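Coiled-coil quantitatively-enriched protein 1 (Schizosaccharomyces pombe, PDB 7CUJ) links telomeres to the meiotic centrosome component pcp1 as a molecular adaptor and is required for telomere length regulation and chromosome segregation. Local coordinates at residues V11-L16 with A220-Q225; H27-Y32 with I57-N62; P67-T72 with Q129-T134; A286-T291 with S301-P306. One frame throughout, in Å; residues are numbered along the deposited sequence.

How the contacts relate
The four contacts lie around a parallel sheet in one α/β domain of the longer adaptor protein: one joins strand to helix, one joins two helices, two join loop to helix. Contacts 2 and 3 lie inside the chain loop closed by contact 1. Contact 1 meets contact 2 where Ile221 CD1 comes 3.4 Å from His61 CE1, and contact 4 where Leu12 CD1 lies 3.6 Å from Trp302 CE3. Contact 2 passes to contact 3 through a probable hydrogen bond, Asn62 ND2 to Tyr70 OH at 3.2 Å. Contact 4 lies across the chain's centre from contacts 2 and 3, with centres about 30 and 28 Å away, and touches neither.

Contact 1. Residues V11-L16 with A220-Q225; sequences VLDIGL and AIKCFQ
Strand 11-16, outermost in this chain's parallel sheet, meets the last turn of helix 217-223 through one charged pair, Asp13 and Lys222, and the two segments bury only 59 Å² between them at the surface of the domain. It is a worked example of a long salt bridge in which the lysine's methylenes come closer to the carboxylate than its ammonium does. Asp13 OD2 sits 3.4 Å from Lys222 CD but 3.8 Å from Lys222 NZ. The lysine chain bends at its second torsion (chi2 73°) and then runs extended, so its methylenes pass the carboxylate obliquely. In the fold, helix 217-223 follows strand 208-213, the sheet neighbour of strand 11-16, and the two strands are joined by backbone hydrogen bonds such as those of Leu12 and Ile14 with Arg210. That same Arg210 is the stronger partner of Asp13: its NH2 forms a salt bridge with OD1, the other carboxylate oxygen. Asp13 therefore stands between two positive charges, which would be expected to favour its ionised form. Leu307, from the loop beyond the segments, packs against both Asp13 and Lys222.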
# COMPACT_ATOMS: atom_id res chain seq x y z
N VAL A 11 -27.19 17.44 23.59
CA VAL A 11 -26.82 16.73 22.37
C VAL A 11 -26.89 15.24 22.67
O VAL A 11 -26.13 14.74 23.50
CB VAL A 11 -25.41 17.15 21.91
CG1 VAL A 11 -24.95 16.37 20.69
CG2 VAL A 11 -25.32 18.65 21.66
N LEU A 12 -27.79 14.52 21.97
CA LEU A 12 -28.02 13.11 22.23
C LEU A 12 -27.70 12.28 20.99
O LEU A 12 -28.01 12.68 19.87
CB LEU A 12 -29.48 12.91 22.66
CG LEU A 12 -29.91 13.64 23.93
CD1 LEU A 12 -31.42 13.57 24.10
CD2 LEU A 12 -29.21 13.09 25.16
N ASP A 13 -27.10 11.10 21.21
CA ASP A 13 -26.67 10.21 20.15
C ASP A 13 -27.67 9.07 19.96
O ASP A 13 -28.16 8.50 20.93
CB ASP A 13 -25.30 9.61 20.44
CG ASP A 13 -24.23 10.66 20.73
OD1 ASP A 13 -24.35 11.78 20.19
OD2 ASP A 13 -23.30 10.35 21.50
N ILE A 14 -27.93 8.75 18.69
CA ILE A 14 -28.72 7.59 18.30
C ILE A 14 -27.80 6.63 17.55
O ILE A 14 -27.46 6.86 16.39
CB ILE A 14 -29.94 8.02 17.45
CG1 ILE A 14 -30.82 9.02 18.21
CG2 ILE A 14 -30.73 6.81 16.99
CD1 ILE A 14 -31.79 9.79 17.34
N GLY A 15 -27.39 5.56 18.24
CA GLY A 15 -26.55 4.54 17.66
C GLY A 15 -27.35 3.60 16.76
O GLY A 15 -28.25 2.91 17.24
N LEU A 16 -27.01 3.59 15.47
CA LEU A 16 -27.68 2.77 14.48
C LEU A 16 -26.67 1.82 13.84
O LEU A 16 -25.56 2.23 13.52
CB LEU A 16 -28.31 3.68 13.43
CG LEU A 16 -29.47 4.56 13.90
CD1 LEU A 16 -29.75 5.65 12.89
CD2 LEU A 16 -30.72 3.72 14.13
N ALA A 220 -16.07 6.77 16.14
CA ALA A 220 -14.71 7.07 16.54
C ALA A 220 -14.54 8.56 16.83
O ALA A 220 -13.94 8.93 17.83
CB ALA A 220 -13.73 6.58 15.49
N ILE A 221 -15.07 9.40 15.94
CA ILE A 221 -15.04 10.85 16.12
C ILE A 221 -15.73 11.21 17.44
O ILE A 221 -15.25 12.07 18.18
CB ILE A 221 -15.63 11.58 14.90
CG1 ILE A 221 -14.69 11.50 13.70
CG2 ILE A 221 -15.98 13.02 15.25
CD1 ILE A 221 -15.35 11.75 12.36
N LYS A 222 -16.85 10.53 17.73
CA LYS A 222 -17.61 10.76 18.95
C LYS A 222 -16.74 10.52 20.18
O LYS A 222 -16.75 11.34 21.10
CB LYS A 222 -18.92 9.95 18.93
CG LYS A 222 -19.34 9.29 20.23
CD LYS A 222 -19.87 10.23 21.29
CE LYS A 222 -19.74 9.67 22.69
NZ LYS A 222 -20.17 10.65 23.72
N CYS A 223 -15.97 9.43 20.18
CA CYS A 223 -15.23 8.98 21.36
C CYS A 223 -13.97 9.81 21.58
O CYS A 223 -13.39 9.76 22.67
CB CYS A 223 -14.87 7.50 21.26
SG CYS A 223 -16.29 6.40 21.38
N PHE A 224 -13.53 10.55 20.56
CA PHE A 224 -12.31 11.35 20.67
C PHE A 224 -12.61 12.83 20.42
O PHE A 224 -11.69 13.63 20.27
CB PHE A 224 -11.20 10.79 19.76
CG PHE A 224 -10.72 9.42 20.15
CD1 PHE A 224 -11.32 8.29 19.61
CD2 PHE A 224 -9.69 9.25 21.05
CE1 PHE A 224 -10.90 7.02 19.97
CE2 PHE A 224 -9.26 7.97 21.41
CZ PHE A 224 -9.87 6.86 20.87
N GLN A 225 -13.90 13.18 20.41
CA GLN A 225 -14.35 14.56 20.35
C GLN A 225 -13.68 15.37 21.45
O GLN A 225 -13.24 16.50 21.22
CB GLN A 225 -15.86 14.64 20.56
CG GLN A 225 -16.68 14.62 19.27
CD GLN A 225 -18.14 14.86 19.54
OE1 GLN A 225 -18.72 14.30 20.47
NE2 GLN A 225 -18.75 15.70 18.73

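Contact 2. Residues H27-Y32 with I57-N62; sequences HRLVQY and IQSAHN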
# COMPACT_ATOMS: atom_id res chain seq x y z
N HIS A 27 -14.22 -2.59 5.39
CA HIS A 27 -13.16 -3.58 5.39
C HIS A 27 -12.27 -3.39 4.16
O HIS A 27 -11.05 -3.40 4.28
CB HIS A 27 -13.75 -5.00 5.52
CG HIS A 27 -12.78 -6.09 5.23
ND1 HIS A 27 -12.15 -6.81 6.24
CD2 HIS A 27 -12.34 -6.61 4.07
CE1 HIS A 27 -11.36 -7.71 5.70
NE2 HIS A 27 -11.46 -7.62 4.37
N ARG A 28 -12.90 -3.19 2.99
CA ARG A 28 -12.20 -2.98 1.73
C ARG A 28 -11.36 -1.71 1.81
O ARG A 28 -10.22 -1.68 1.33
CB ARG A 28 -13.19 -2.92 0.57
CG ARG A 28 -12.58 -2.77 -0.82
CD ARG A 28 -11.83 -3.99 -1.34
NE ARG A 28 -12.66 -5.19 -1.48
CZ ARG A 28 -13.29 -5.57 -2.59
NH1 ARG A 28 -14.01 -6.68 -2.58
NH2 ARG A 28 -13.21 -4.84 -3.69
N LEU A 29 -11.94 -0.66 2.42
CA LEU A 29 -11.33 0.65 2.50
C LEU A 29 -10.04 0.59 3.32
O LEU A 29 -9.01 1.10 2.89
CB LEU A 29 -12.33 1.63 3.11
CG LEU A 29 -11.82 3.06 3.33
CD1 LEU A 29 -11.48 3.73 2.00
CD2 LEU A 29 -12.83 3.88 4.12
N VAL A 30 -10.11 -0.03 4.50
CA VAL A 30 -8.98 -0.14 5.41
C VAL A 30 -7.88 -0.98 4.75
O VAL A 30 -6.71 -0.67 4.89
CB VAL A 30 -9.41 -0.71 6.78
CG1 VAL A 30 -8.22 -1.16 7.61
CG2 VAL A 30 -10.26 0.29 7.55
N GLN A 31 -8.29 -2.04 4.04
CA GLN A 31 -7.40 -2.95 3.35
C GLN A 31 -6.63 -2.20 2.26
O GLN A 31 -5.42 -2.35 2.15
CB GLN A 31 -8.24 -4.11 2.79
CG GLN A 31 -7.44 -5.16 2.03
CD GLN A 31 -8.36 -6.06 1.23
OE1 GLN A 31 -9.05 -5.62 0.31
NE2 GLN A 31 -8.36 -7.34 1.57
N TYR A 32 -7.35 -1.37 1.49
CA TYR A 32 -6.79 -0.59 0.40
C TYR A 32 -5.81 0.45 0.94
O TYR A 32 -4.86 0.82 0.26
CB TYR A 32 -7.91 0.07 -0.42
CG TYR A 32 -7.45 0.75 -1.68
CD1 TYR A 32 -7.34 0.05 -2.87
CD2 TYR A 32 -7.13 2.10 -1.69
CE1 TYR A 32 -6.91 0.66 -4.03
CE2 TYR A 32 -6.70 2.73 -2.85
CZ TYR A 32 -6.59 2.01 -4.02
OH TYR A 32 -6.16 2.60 -5.17
N ILE A 57 -10.54 9.28 5.44
CA ILE A 57 -11.55 9.78 6.35
C ILE A 57 -12.81 10.15 5.58
O ILE A 57 -13.91 9.82 6.02
CB ILE A 57 -10.99 10.94 7.21
CG1 ILE A 57 -9.99 10.41 8.25
CG2 ILE A 57 -12.11 11.74 7.86
CD1 ILE A 57 -9.08 11.46 8.83
N GLN A 58 -12.64 10.81 4.42
CA GLN A 58 -13.77 11.24 3.60
C GLN A 58 -14.57 10.03 3.14
O GLN A 58 -15.80 10.03 3.26
CB GLN A 58 -13.30 12.09 2.42
CG GLN A 58 -14.44 12.72 1.62
CD GLN A 58 -15.31 13.61 2.48
OE1 GLN A 58 -14.86 14.63 3.01
NE2 GLN A 58 -16.57 13.23 2.62
N SER A 59 -13.87 9.01 2.64
CA SER A 59 -14.47 7.78 2.16
C SER A 59 -15.26 7.08 3.27
O SER A 59 -16.31 6.51 3.01
CB SER A 59 -13.42 6.85 1.61
OG SER A 59 -12.66 7.50 0.61
N ALA A 60 -14.72 7.12 4.50
CA ALA A 60 -15.35 6.49 5.65
C ALA A 60 -16.63 7.23 6.01
O ALA A 60 -17.66 6.61 6.30
CB ALA A 60 -14.37 6.43 6.79
N HIS A 61 -16.57 8.57 5.96
CA HIS A 61 -17.74 9.42 6.12
C HIS A 61 -18.80 9.04 5.09
O HIS A 61 -19.98 8.92 5.44
CB HIS A 61 -17.37 10.90 5.99
CG HIS A 61 -16.87 11.51 7.26
ND1 HIS A 61 -17.57 11.41 8.45
CD2 HIS A 61 -15.76 12.22 7.53
CE1 HIS A 61 -16.90 12.04 9.40
NE2 HIS A 61 -15.79 12.54 8.86
N ASN A 62 -18.38 8.86 3.83
CA ASN A 62 -19.30 8.61 2.73
C ASN A 62 -20.04 7.29 2.94
O ASN A 62 -21.26 7.24 2.78
CB ASN A 62 -18.61 8.67 1.36
CG ASN A 62 -18.08 10.04 1.01
OD1 ASN A 62 -18.46 11.04 1.62
ND2 ASN A 62 -17.20 10.09 0.03
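Leu29 on helix 20-32 places its two methyls against Ser59 and Ala60 of helix 47-65, and that single side chain carries the packing between the segments. CD1 rests 3.7 Å from Ser59 CB, whereas CD2 reaches the helix backbone itself, 3.8 Å from Ala60 N, and lies 4.0 Å from Ala60 CB. This is helix-helix packing in which the fork of a leucine meets a surface of small residues. Leu29 CG stands anti to the backbone N (chi1 177°), which carries the branch out toward the partner helix. Cut back to an alanine, this position would probably open a gap over Ala60 and leave Ser59 CB without the methyl that rests on it from helix 20-32. In the next shell, Phe56 and Ile63 of helix 47-65 also touch Leu29, while Ile217 packs on Ala60. The chain of another protein in the assembly sets apolar side chains against both Leu29 and Ser59, so this helix pair forms part of an interface with it. The Ser59 hydroxyl is hydrogen-bonded to Leu55 O, one turn back. It has its partner within the helix, which is consistent with a contact to Leu29 made of van der Waals packing alone.

Contact 3. Residues P67-T72 with Q129-T134; sequences PSLYDT and QFLANT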
# COMPACT_ATOMS: atom_id res chain seq x y z
N PRO A 67 -23.92 3.84 1.39
CA PRO A 67 -23.04 3.09 0.50
C PRO A 67 -23.27 3.36 -0.99
O PRO A 67 -22.37 3.19 -1.80
CB PRO A 67 -23.32 1.62 0.85
CG PRO A 67 -24.68 1.63 1.54
CD PRO A 67 -24.75 2.97 2.25
N SER A 68 -24.49 3.82 -1.33
CA SER A 68 -24.86 4.03 -2.72
C SER A 68 -24.22 5.29 -3.30
O SER A 68 -24.41 5.59 -4.47
CB SER A 68 -26.36 4.02 -2.90
OG SER A 68 -26.94 5.19 -2.33
N LEU A 69 -23.43 6.00 -2.48
CA LEU A 69 -22.55 7.04 -2.99
C LEU A 69 -21.47 6.43 -3.90
O LEU A 69 -20.76 7.16 -4.58
CB LEU A 69 -21.91 7.83 -1.83
CG LEU A 69 -22.83 8.75 -1.02
CD1 LEU A 69 -22.04 9.51 0.02
CD2 LEU A 69 -23.59 9.72 -1.91
N TYR A 70 -21.35 5.09 -3.89
CA TYR A 70 -20.39 4.39 -4.74
C TYR A 70 -21.12 3.52 -5.77
O TYR A 70 -20.53 2.60 -6.34
CB TYR A 70 -19.36 3.63 -3.90
CG TYR A 70 -18.50 4.55 -3.08
CD1 TYR A 70 -17.46 5.26 -3.66
CD2 TYR A 70 -18.76 4.76 -1.74
CE1 TYR A 70 -16.68 6.14 -2.92
CE2 TYR A 70 -17.99 5.64 -0.98
CZ TYR A 70 -16.96 6.33 -1.58
OH TYR A 70 -16.20 7.21 -0.85
N ASP A 71 -22.39 3.84 -6.01
CA ASP A 71 -23.14 3.29 -7.13
C ASP A 71 -22.88 4.19 -8.34
O ASP A 71 -22.97 5.41 -8.23
CB ASP A 71 -24.63 3.22 -6.81
CG ASP A 71 -25.46 2.41 -7.79
OD1 ASP A 71 -24.88 1.89 -8.77
OD2 ASP A 71 -26.69 2.30 -7.57
N THR A 72 -22.56 3.58 -9.48
CA THR A 72 -22.27 4.33 -10.69
C THR A 72 -23.56 4.72 -11.40
O THR A 72 -23.60 5.73 -12.11
CB THR A 72 -21.40 3.53 -11.67
OG1 THR A 72 -21.95 2.21 -11.77
CG2 THR A 72 -19.95 3.46 -11.27
N GLN A 129 -25.47 16.62 -1.14
CA GLN A 129 -26.57 17.19 -1.90
C GLN A 129 -27.47 16.07 -2.45
O GLN A 129 -28.68 16.14 -2.30
CB GLN A 129 -26.06 18.10 -3.01
CG GLN A 129 -27.16 18.80 -3.79
CD GLN A 129 -28.00 19.72 -2.93
OE1 GLN A 129 -27.52 20.71 -2.38
NE2 GLN A 129 -29.28 19.39 -2.80
N PHE A 130 -26.85 15.06 -3.06
CA PHE A 130 -27.59 13.97 -3.68
C PHE A 130 -28.50 13.30 -2.66
O PHE A 130 -29.68 13.07 -2.93
CB PHE A 130 -26.65 12.96 -4.34
CG PHE A 130 -27.33 11.67 -4.73
CD1 PHE A 130 -28.24 11.64 -5.78
CD2 PHE A 130 -27.09 10.50 -4.02
CE1 PHE A 130 -28.89 10.47 -6.11
CE2 PHE A 130 -27.74 9.33 -4.37
CZ PHE A 130 -28.64 9.31 -5.41
N LEU A 131 -27.95 12.98 -1.48
CA LEU A 131 -28.68 12.26 -0.45
C LEU A 131 -29.80 13.13 0.12
O LEU A 131 -30.88 12.62 0.40
CB LEU A 131 -27.72 11.80 0.64
CG LEU A 131 -26.80 10.63 0.26
CD1 LEU A 131 -25.81 10.34 1.38
CD2 LEU A 131 -27.62 9.39 -0.08
N ALA A 132 -29.52 14.43 0.28
CA ALA A 132 -30.53 15.39 0.69
C ALA A 132 -31.75 15.29 -0.22
O ALA A 132 -32.88 15.21 0.26
CB ALA A 132 -29.96 16.79 0.68
N ASN A 133 -31.50 15.27 -1.54
CA ASN A 133 -32.56 15.23 -2.54
C ASN A 133 -33.31 13.90 -2.46
O ASN A 133 -34.54 13.88 -2.49
CB ASN A 133 -32.02 15.44 -3.96
CG ASN A 133 -31.26 16.75 -4.14
OD1 ASN A 133 -31.40 17.67 -3.34
ND2 ASN A 133 -30.47 16.83 -5.19
N THR A 134 -32.55 12.80 -2.36
CA THR A 134 -33.11 11.46 -2.35
C THR A 134 -33.94 11.25 -1.09
O THR A 134 -35.02 10.66 -1.15
CB THR A 134 -32.01 10.40 -2.51
OG1 THR A 134 -31.25 10.70 -3.69
CG2 THR A 134 -32.55 8.99 -2.61
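Leu69, at the end of the short 3-10 segment 67-69, packs against Phe130 and Leu131 in the first turn of helix 129-141, the helix that follows strand 121-126 in the parallel sheet of this α/β domain. The contact illustrates how one branched side chain can engage two consecutive residues of a helix. Leu69 CD2 does most of the touching: it lies 4.0 Å from Leu131 CG and 4.2 Å from Phe130 CD2. The approach to the phenylalanine ring is oblique, while the two leucines cross each other at a slant, with Leu131 CD1 meeting both methyls of Leu69. The first torsion sends the ring toward Leu69: Phe130 CG is anti to the backbone N (chi1 167°), whereas Leu131 turns its CG beside its own backbone N (chi1 -74°), and together they bring both side chains to Leu69. A serine in place of Leu69 would probably take away the methyls that Leu131 CD1 and Phe130 CD2 meet and open a gap between loop and helix. Around this pair, Asn62 and Asn128 also touch Leu69, and Tyr97 packs on Phe130 as well as on Ser68. The chain of another protein lays an aromatic side chain on Ser68. Within the helix, Thr134 OG1 sits 3.3 Å above one face of the Phe130 ring, offset toward the rim, and hydrogen-bonds to Phe130 O at 2.9 Å, an oxygen that also accepts from Thr134 N.

Contact 4. Residues A286-T291 with S301-P306; sequences AKNVAT and SWPLPP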
# COMPACT_ATOMS: atom_id res chain seq x y z
N ALA A 286 -36.55 3.55 16.95
CA ALA A 286 -37.39 4.58 16.36
C ALA A 286 -38.66 4.78 17.19
O ALA A 286 -39.06 5.92 17.42
CB ALA A 286 -37.71 4.23 14.93
N LYS A 287 -39.28 3.68 17.62
CA LYS A 287 -40.48 3.71 18.44
C LYS A 287 -40.19 4.45 19.75
O LYS A 287 -40.96 5.31 20.17
CB LYS A 287 -41.01 2.30 18.70
CG LYS A 287 -41.73 1.66 17.52
CD LYS A 287 -42.01 0.18 17.69
CE LYS A 287 -42.72 -0.41 16.48
NZ LYS A 287 -42.98 -1.86 16.65
N ASN A 288 -39.05 4.10 20.37
CA ASN A 288 -38.63 4.63 21.66
C ASN A 288 -38.42 6.14 21.59
O ASN A 288 -38.83 6.86 22.50
CB ASN A 288 -37.37 3.94 22.18
CG ASN A 288 -37.65 2.69 22.98
OD1 ASN A 288 -37.32 2.62 24.16
ND2 ASN A 288 -38.27 1.70 22.36
N VAL A 289 -37.76 6.61 20.52
CA VAL A 289 -37.42 8.01 20.36
C VAL A 289 -38.69 8.81 20.11
O VAL A 289 -38.86 9.90 20.66
CB VAL A 289 -36.35 8.23 19.27
CG1 VAL A 289 -36.14 9.71 18.95
CG2 VAL A 289 -35.02 7.58 19.62
N ALA A 290 -39.58 8.26 19.27
CA ALA A 290 -40.85 8.90 18.96
C ALA A 290 -41.66 9.08 20.24
O ALA A 290 -42.03 10.20 20.58
CB ALA A 290 -41.60 8.09 17.93
N THR A 291 -41.88 7.96 20.94
CA THR A 291 -42.55 7.94 22.23
C THR A 291 -41.95 9.01 23.14
O THR A 291 -42.67 9.74 23.81
CB THR A 291 -42.45 6.55 22.87
OG1 THR A 291 -42.97 5.60 21.94
CG2 THR A 291 -43.20 6.44 24.18
N SER A 301 -35.56 10.83 31.03
CA SER A 301 -36.18 9.57 30.64
C SER A 301 -35.79 9.18 29.22
O SER A 301 -36.48 8.39 28.57
CB SER A 301 -37.68 9.60 30.85
OG SER A 301 -38.31 10.44 29.90
N TRP A 302 -34.66 9.72 28.75
CA TRP A 302 -34.02 9.33 27.50
C TRP A 302 -33.81 7.82 27.49
O TRP A 302 -33.13 7.29 28.37
CB TRP A 302 -32.70 10.10 27.35
CG TRP A 302 -31.86 9.69 26.18
CD1 TRP A 302 -30.65 9.06 26.22
CD2 TRP A 302 -32.16 9.89 24.79
NE1 TRP A 302 -30.18 8.86 24.95
CE2 TRP A 302 -31.08 9.36 24.05
CE3 TRP A 302 -33.23 10.48 24.09
CZ2 TRP A 302 -31.05 9.39 22.66
CZ3 TRP A 302 -33.20 10.50 22.72
CH2 TRP A 302 -32.12 9.96 22.01
N PRO A 303 -34.39 7.08 26.52
CA PRO A 303 -34.43 5.62 26.59
C PRO A 303 -33.26 4.84 25.97
O PRO A 303 -33.21 3.62 26.10
CB PRO A 303 -35.72 5.33 25.81
CG PRO A 303 -35.73 6.37 24.72
CD PRO A 303 -35.08 7.60 25.33
N LEU A 304 -32.33 5.54 25.32
CA LEU A 304 -31.27 4.87 24.58
C LEU A 304 -30.00 4.79 25.43
O LEU A 304 -29.65 5.75 26.13
CB LEU A 304 -30.99 5.62 23.27
CG LEU A 304 -32.13 5.65 22.26
CD1 LEU A 304 -31.64 6.19 20.92
CD2 LEU A 304 -32.76 4.28 22.07
N PRO A 305 -29.26 3.66 25.40
CA PRO A 305 -27.94 3.60 26.02
C PRO A 305 -27.01 4.48 25.19
O PRO A 305 -27.24 4.67 24.00
CB PRO A 305 -27.54 2.12 25.89
CG PRO A 305 -28.31 1.63 24.69
CD PRO A 305 -29.62 2.39 24.73
N PRO A 306 -25.95 5.07 25.79
CA PRO A 306 -25.02 5.90 25.03
C PRO A 306 -24.16 4.98 24.17
O PRO A 306 -24.16 3.77 24.36
CB PRO A 306 -24.19 6.57 26.14
CG PRO A 306 -24.19 5.56 27.26
CD PRO A 306 -25.57 4.94 27.21
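Trp302 comes first along the loop segment 301-306 to touch helix 275-294, the end of its ring reaching Val289, with CH2 4.4 Å from Val289 CG2 in an oblique approach. Although its CB points away from the helix, the extended first torsion (chi1 174°) swings the indole back, and a second ring, Trp292 of the same helix, meets it edge-to-face. Pro303 follows and turns toward the helix. Its CB lies 3.6 Å from Asn288 OD1 and its CG 3.9 Å from Asn288 CB, the two side chains sliding past each other in opposite directions. The proline ring also covers its predecessor, as CD stands 3.4 Å above the Trp302 plane, offset toward the rim. Leu304 completes the run by crossing Val289 at about a right angle, its CD1 methyl 3.9 Å from Val289 CG2. That one valine methyl is therefore shared by Trp302 and Leu304, and Leu110 of helix 102-112 packs on the same valine. Leu304 further touches Ile285 in the helix and Ile14 in the sheet. The principle on display is a proline-rich loop that leaves a helix, folds back along it, and fills the seam between that helix and strand 11-16, outermost in this chain's parallel sheet.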